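Local coordinates for photosystem II stability/assembly factor HCF136, chloroplastic (PDB 5OJ3), which is probably essential for photosystem II biogenesis, being required to assemble an early intermediate that includes D2 and cytochrome b559, at residues S174-E179 / V215-N221; P186-L190 / R201-S205. One frame throughout, in Å; residues are numbered along the deposited sequence.

Contact 1: S174-E179 / V215-N221; sequences SFSGDE and VTALGPN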
loop_
_atom_site.group_PDB
_atom_site.type_symbol
_atom_site.label_atom_id
_atom_site.label_comp_id
_atom_site.label_asym_id
_atom_site.label_seq_id
_atom_site.Cartn_x
_atom_site.Cartn_y
_atom_site.Cartn_z
ATOM N N SER A 174 -8.892 -7.443 -1.096
ATOM C CA SER A 174 -9.406 -6.431 -2.013
ATOM C C SER A 174 -10.792 -6.821 -2.508
ATOM O O SER A 174 -10.996 -7.956 -2.949
ATOM C CB SER A 174 -8.454 -6.240 -3.200
ATOM O OG SER A 174 -8.974 -5.304 -4.126
ATOM N N PHE A 175 -11.727 -5.871 -2.456
ATOM C CA PHE A 175 -13.125 -6.098 -2.797
ATOM C C PHE A 175 -13.514 -5.375 -4.082
ATOM O O PHE A 175 -13.025 -4.281 -4.376
ATOM C CB PHE A 175 -14.054 -5.621 -1.675
ATOM C CG PHE A 175 -14.489 -6.705 -0.732
ATOM C CD1 PHE A 175 -15.569 -7.518 -1.039
ATOM C CD2 PHE A 175 -13.835 -6.894 0.473
ATOM C CE1 PHE A 175 -15.978 -8.510 -0.166
ATOM C CE2 PHE A 175 -14.238 -7.883 1.350
ATOM C CZ PHE A 175 -15.313 -8.692 1.030
ATOM N N SER A 176 -14.411 -6.005 -4.841
ATOM C CA SER A 176 -15.159 -5.338 -5.902
ATOM C C SER A 176 -16.565 -5.915 -5.897
ATOM O O SER A 176 -16.739 -7.121 -6.097
ATOM C CB SER A 176 -14.509 -5.527 -7.275
ATOM O OG SER A 176 -15.307 -4.941 -8.286
ATOM N N GLY A 177 -17.560 -5.061 -5.671
ATOM C CA GLY A 177 -18.915 -5.540 -5.488
ATOM C C GLY A 177 -19.034 -6.301 -4.185
ATOM O O GLY A 177 -19.017 -5.705 -3.105
ATOM N N ASP A 178 -19.162 -7.622 -4.279
ATOM C CA ASP A 178 -19.071 -8.502 -3.121
ATOM C C ASP A 178 -17.970 -9.540 -3.299
ATOM O O ASP A 178 -17.824 -10.437 -2.458
ATOM C CB ASP A 178 -20.421 -9.179 -2.864
ATOM C CG ASP A 178 -20.606 -9.578 -1.415
ATOM O OD1 ASP A 178 -20.468 -8.704 -0.533
ATOM O OD2 ASP A 178 -20.903 -10.763 -1.161
ATOM N N GLU A 179 -17.192 -9.431 -4.371
ATOM C CA GLU A 179 -16.107 -10.350 -4.677
ATOM C C GLU A 179 -14.824 -9.858 -4.016
ATOM O O GLU A 179 -14.446 -8.694 -4.174
ATOM C CB GLU A 179 -15.931 -10.442 -6.193
ATOM C CG GLU A 179 -15.205 -11.665 -6.716
ATOM C CD GLU A 179 -15.334 -11.788 -8.223
ATOM O OE1 GLU A 179 -15.881 -10.854 -8.849
ATOM O OE2 GLU A 179 -14.886 -12.808 -8.785
ATOM N N VAL A 215 -2.810 -7.513 -5.026
ATOM C CA VAL A 215 -3.974 -7.840 -5.839
ATOM C C VAL A 215 -4.976 -6.704 -5.694
ATOM O O VAL A 215 -5.058 -6.047 -4.648
ATOM C CB VAL A 215 -4.602 -9.201 -5.459
ATOM C CG1 VAL A 215 -5.518 -9.070 -4.248
ATOM C CG2 VAL A 215 -5.358 -9.788 -6.645
ATOM N N THR A 216 -5.719 -6.450 -6.767
ATOM C CA THR A 216 -6.689 -5.360 -6.800
ATOM C C THR A 216 -7.915 -5.839 -7.557
ATOM O O THR A 216 -7.815 -6.208 -8.731
ATOM C CB THR A 216 -6.104 -4.106 -7.464
ATOM O OG1 THR A 216 -4.723 -3.964 -7.103
ATOM C CG2 THR A 216 -6.868 -2.866 -7.025
ATOM N N ALA A 217 -9.065 -5.839 -6.888
ATOM C CA ALA A 217 -10.297 -6.315 -7.497
ATOM C C ALA A 217 -10.859 -5.253 -8.434
ATOM O O ALA A 217 -11.043 -4.098 -8.039
ATOM C CB ALA A 217 -11.316 -6.675 -6.417
ATOM N N LEU A 218 -11.132 -5.652 -9.680
ATOM C CA LEU A 218 -11.521 -4.719 -10.729
ATOM C C LEU A 218 -12.989 -4.791 -11.110
ATOM O O LEU A 218 -13.491 -3.858 -11.746
ATOM C CB LEU A 218 -10.695 -4.968 -11.998
ATOM C CG LEU A 218 -9.171 -4.878 -11.946
ATOM C CD1 LEU A 218 -8.631 -4.658 -13.348
ATOM C CD2 LEU A 218 -8.713 -3.766 -11.015
ATOM N N GLY A 219 -13.683 -5.858 -10.742
ATOM C CA GLY A 219 -15.034 -6.088 -11.192
ATOM C C GLY A 219 -15.347 -7.566 -11.173
ATOM O O GLY A 219 -14.601 -8.369 -10.603
ATOM N N PRO A 220 -16.458 -7.955 -11.793
ATOM C CA PRO A 220 -16.842 -9.375 -11.805
ATOM C C PRO A 220 -15.761 -10.237 -12.439
ATOM O O PRO A 220 -15.392 -10.048 -13.602
ATOM C CB PRO A 220 -18.133 -9.382 -12.629
ATOM C CG PRO A 220 -18.660 -7.985 -12.519
ATOM C CD PRO A 220 -17.450 -7.106 -12.475
ATOM N N ASN A 221 -15.241 -11.181 -11.653
ATOM C CA ASN A 221 -14.249 -12.160 -12.099
ATOM C C ASN A 221 -12.984 -11.504 -12.649
ATOM O O ASN A 221 -12.256 -12.118 -13.434
ATOM C CB ASN A 221 -14.849 -13.107 -13.147
ATOM C CG ASN A 221 -16.240 -13.587 -12.774
ATOM O OD1 ASN A 221 -16.483 -14.004 -11.641
ATOM N ND2 ASN A 221 -17.165 -13.520 -13.726
#
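Ser174, Ser176 and Glu179 meet Ala217, Gly219 and Asn221 at the junction of two consecutive blades of the seven-bladed beta-propeller. The strands involved, 169-176 and 212-219, are the first and innermost of their four-stranded sheets. They run parallel, at 3° to one another, with their short axes 5.5 Å apart, and side chains take the place of a backbone ladder between them. Ser174 has its hydroxyl anti to the backbone N (chi1 177°), which carries OG across to accept the N-H of Ala217; OG and Ala217 N are 2.8 Å apart and the bond is nearly straight. A serine suits this place because its short side chain lets a hydroxyl serve a main-chain amide of the next blade. Ala217 answers with a single methyl, whose CB packs 3.5 Å from CB of Ser176, and it also touches Trp181 of the same blade as Ser176. The small alanine suits a place where its methyl lies against Ser176 and the backbone of Phe175. Beyond Ser176 the chain reverses in a type II' turn, where Gly177 adopts the positive phi that glycine tolerates easily. Leu218 and Gly219 form a classic beta bulge within their own blade, against strand 222-227, and the extended backbone of Gly219, with phi 154°, is also one open mainly to glycine. Glu179, its chain extended beyond CG, reaches across to 219-221. Its carboxylate is shared: OE2 forms a salt bridge with Arg191 of its own blade, while OE1 uses its syn lone pair to accept Asn221 N at 2.9 Å.

Contact 2: P186-L190 / R201-S205; sequences PPVML and RILLS
Met189 and Ile202 are joined first through the backbone: Ile202 N donates to Met189 O at 2.9 Å. The bond is bent, with an angle of 141° at the hydrogen. Next to this pair, Leu190 and Arg201 face each other as an antiparallel non-hydrogen-bonded pair, their CA atoms 4.7 Å apart. These residues belong to the hairpin of strands 188-192 and 200-202, the third and fourth strands of a propeller blade, counted from the pore. The remaining interactions are apolar and gather round Met189. The extended first part of its side chain brings SD to 4.1 Å from CG2 of Ile202, and the bend at chi3 (-78°) turns CE to Leu204. There CE meets CD2 at 3.8 Å, and the two side chains lie nearly at right angles; the other methyl of Leu204, CD1, rests 4.0 Å from CB of Met189. An unbranched, flexible methionine suits a place where one chain must follow two differently shaped neighbours. Met189 and Ile202 also touch Trp181 of the adjoining strand 179-185, whereas Pro187 and Leu204 both reach Pro212 in the first strand of the next blade.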
loop_
_atom_site.group_PDB
_atom_site.type_symbol
_atom_site.label_atom_id
_atom_site.label_comp_id
_atom_site.label_asym_id
_atom_site.label_seq_id
_atom_site.Cartn_x
_atom_site.Cartn_y
_atom_site.Cartn_z
ATOM N N PRO A 186 4.113 -17.862 1.654
ATOM C CA PRO A 186 4.486 -18.157 0.264
ATOM C C PRO A 186 3.338 -17.989 -0.736
ATOM O O PRO A 186 2.192 -17.897 -0.297
ATOM C CB PRO A 186 4.930 -19.618 0.348
ATOM C CG PRO A 186 5.584 -19.693 1.669
ATOM C CD PRO A 186 4.772 -18.797 2.584
ATOM N N PRO A 187 3.640 -17.952 -2.053
ATOM C CA PRO A 187 2.602 -17.597 -3.035
ATOM C C PRO A 187 1.305 -18.373 -2.870
ATOM O O PRO A 187 1.242 -19.577 -3.133
ATOM C CB PRO A 187 3.272 -17.921 -4.376
ATOM C CG PRO A 187 4.722 -17.730 -4.119
ATOM C CD PRO A 187 4.962 -18.122 -2.687
ATOM N N VAL A 188 0.258 -17.668 -2.448
ATOM C CA VAL A 188 -1.062 -18.243 -2.208
ATOM C C VAL A 188 -2.098 -17.200 -2.596
ATOM O O VAL A 188 -1.944 -16.017 -2.284
ATOM C CB VAL A 188 -1.242 -18.680 -0.733
ATOM C CG1 VAL A 188 -2.677 -19.102 -0.467
ATOM C CG2 VAL A 188 -0.300 -19.818 -0.376
ATOM N N MET A 189 -3.146 -17.628 -3.294
ATOM C CA MET A 189 -4.242 -16.732 -3.631
ATOM C C MET A 189 -5.576 -17.413 -3.377
ATOM O O MET A 189 -5.715 -18.625 -3.565
ATOM C CB MET A 189 -4.175 -16.264 -5.087
ATOM C CG MET A 189 -4.873 -14.935 -5.323
ATOM S SD MET A 189 -5.086 -14.558 -7.070
ATOM C CE MET A 189 -3.440 -13.999 -7.491
ATOM N N LEU A 190 -6.550 -16.618 -2.943
ATOM C CA LEU A 190 -7.909 -17.078 -2.717
ATOM C C LEU A 190 -8.868 -15.961 -3.087
ATOM O O LEU A 190 -8.531 -14.777 -2.992
ATOM C CB LEU A 190 -8.149 -17.491 -1.258
ATOM C CG LEU A 190 -7.263 -18.567 -0.633
ATOM C CD1 LEU A 190 -6.078 -17.927 0.064
ATOM C CD2 LEU A 190 -8.062 -19.422 0.336
ATOM N N ARG A 201 -9.226 -21.761 -3.446
ATOM C CA ARG A 201 -7.807 -21.626 -3.735
ATOM C C ARG A 201 -7.601 -21.372 -5.224
ATOM O O ARG A 201 -8.380 -21.819 -6.068
ATOM C CB ARG A 201 -7.054 -22.879 -3.299
ATOM C CG ARG A 201 -7.860 -24.149 -3.527
ATOM C CD ARG A 201 -7.592 -25.221 -2.475
ATOM N NE ARG A 201 -7.859 -24.776 -1.106
ATOM C CZ ARG A 201 -9.052 -24.444 -0.616
ATOM N NH1 ARG A 201 -10.147 -24.513 -1.363
ATOM N NH2 ARG A 201 -9.149 -24.055 0.650
ATOM N N ILE A 202 -6.543 -20.634 -5.548
ATOM C CA ILE A 202 -6.200 -20.306 -6.934
ATOM C C ILE A 202 -4.727 -20.634 -7.136
ATOM O O ILE A 202 -3.858 -20.022 -6.503
ATOM C CB ILE A 202 -6.503 -18.838 -7.277
ATOM C CG1 ILE A 202 -7.984 -18.688 -7.622
ATOM C CG2 ILE A 202 -5.666 -18.370 -8.465
ATOM C CD1 ILE A 202 -8.593 -17.375 -7.186
ATOM N N LEU A 203 -4.446 -21.616 -7.986
ATOM C CA LEU A 203 -3.070 -22.015 -8.243
ATOM C C LEU A 203 -2.366 -20.989 -9.119
ATOM O O LEU A 203 -2.931 -20.482 -10.091
ATOM C CB LEU A 203 -3.022 -23.384 -8.921
ATOM C CG LEU A 203 -1.599 -23.880 -9.187
ATOM C CD1 LEU A 203 -0.930 -24.324 -7.892
ATOM C CD2 LEU A 203 -1.591 -24.985 -10.223
ATOM N N LEU A 204 -1.120 -20.685 -8.769
ATOM C CA LEU A 204 -0.318 -19.721 -9.501
ATOM C C LEU A 204 0.886 -20.416 -10.120
ATOM O O LEU A 204 1.394 -21.411 -9.592
ATOM C CB LEU A 204 0.121 -18.577 -8.587
ATOM C CG LEU A 204 -1.067 -17.978 -7.829
ATOM C CD1 LEU A 204 -0.611 -17.095 -6.683
ATOM C CD2 LEU A 204 -1.979 -17.212 -8.780
ATOM N N SER A 205 1.334 -19.879 -11.246
ATOM C CA SER A 205 2.309 -20.551 -12.092
ATOM C C SER A 205 3.730 -20.342 -11.567
ATOM O O SER A 205 4.054 -19.264 -11.061
ATOM C CB SER A 205 2.207 -20.040 -13.523
ATOM O OG SER A 205 3.331 -20.444 -14.274
#

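Overall arrangement
Both contacts involve the blade made of strands 169-176, 179-185, 188-192 and 200-202, but at different depths. Contact 1 ties its inner strand to that of the following blade, while contact 2 holds its third and fourth strands together; their centres are 16 Å apart and their nearest atoms about 5 Å, without touching. Trp181 on strand 179-185 lies between them, touched by Val215 and Ala217 of contact 1 and by Met189 and Ile202 of contact 2. Arg191, on the same strand as Met189, binds Glu179 of contact 1. The chain leaves contact 2 through Ser205 and enters strand 212-219, which supplies the second half of contact 1.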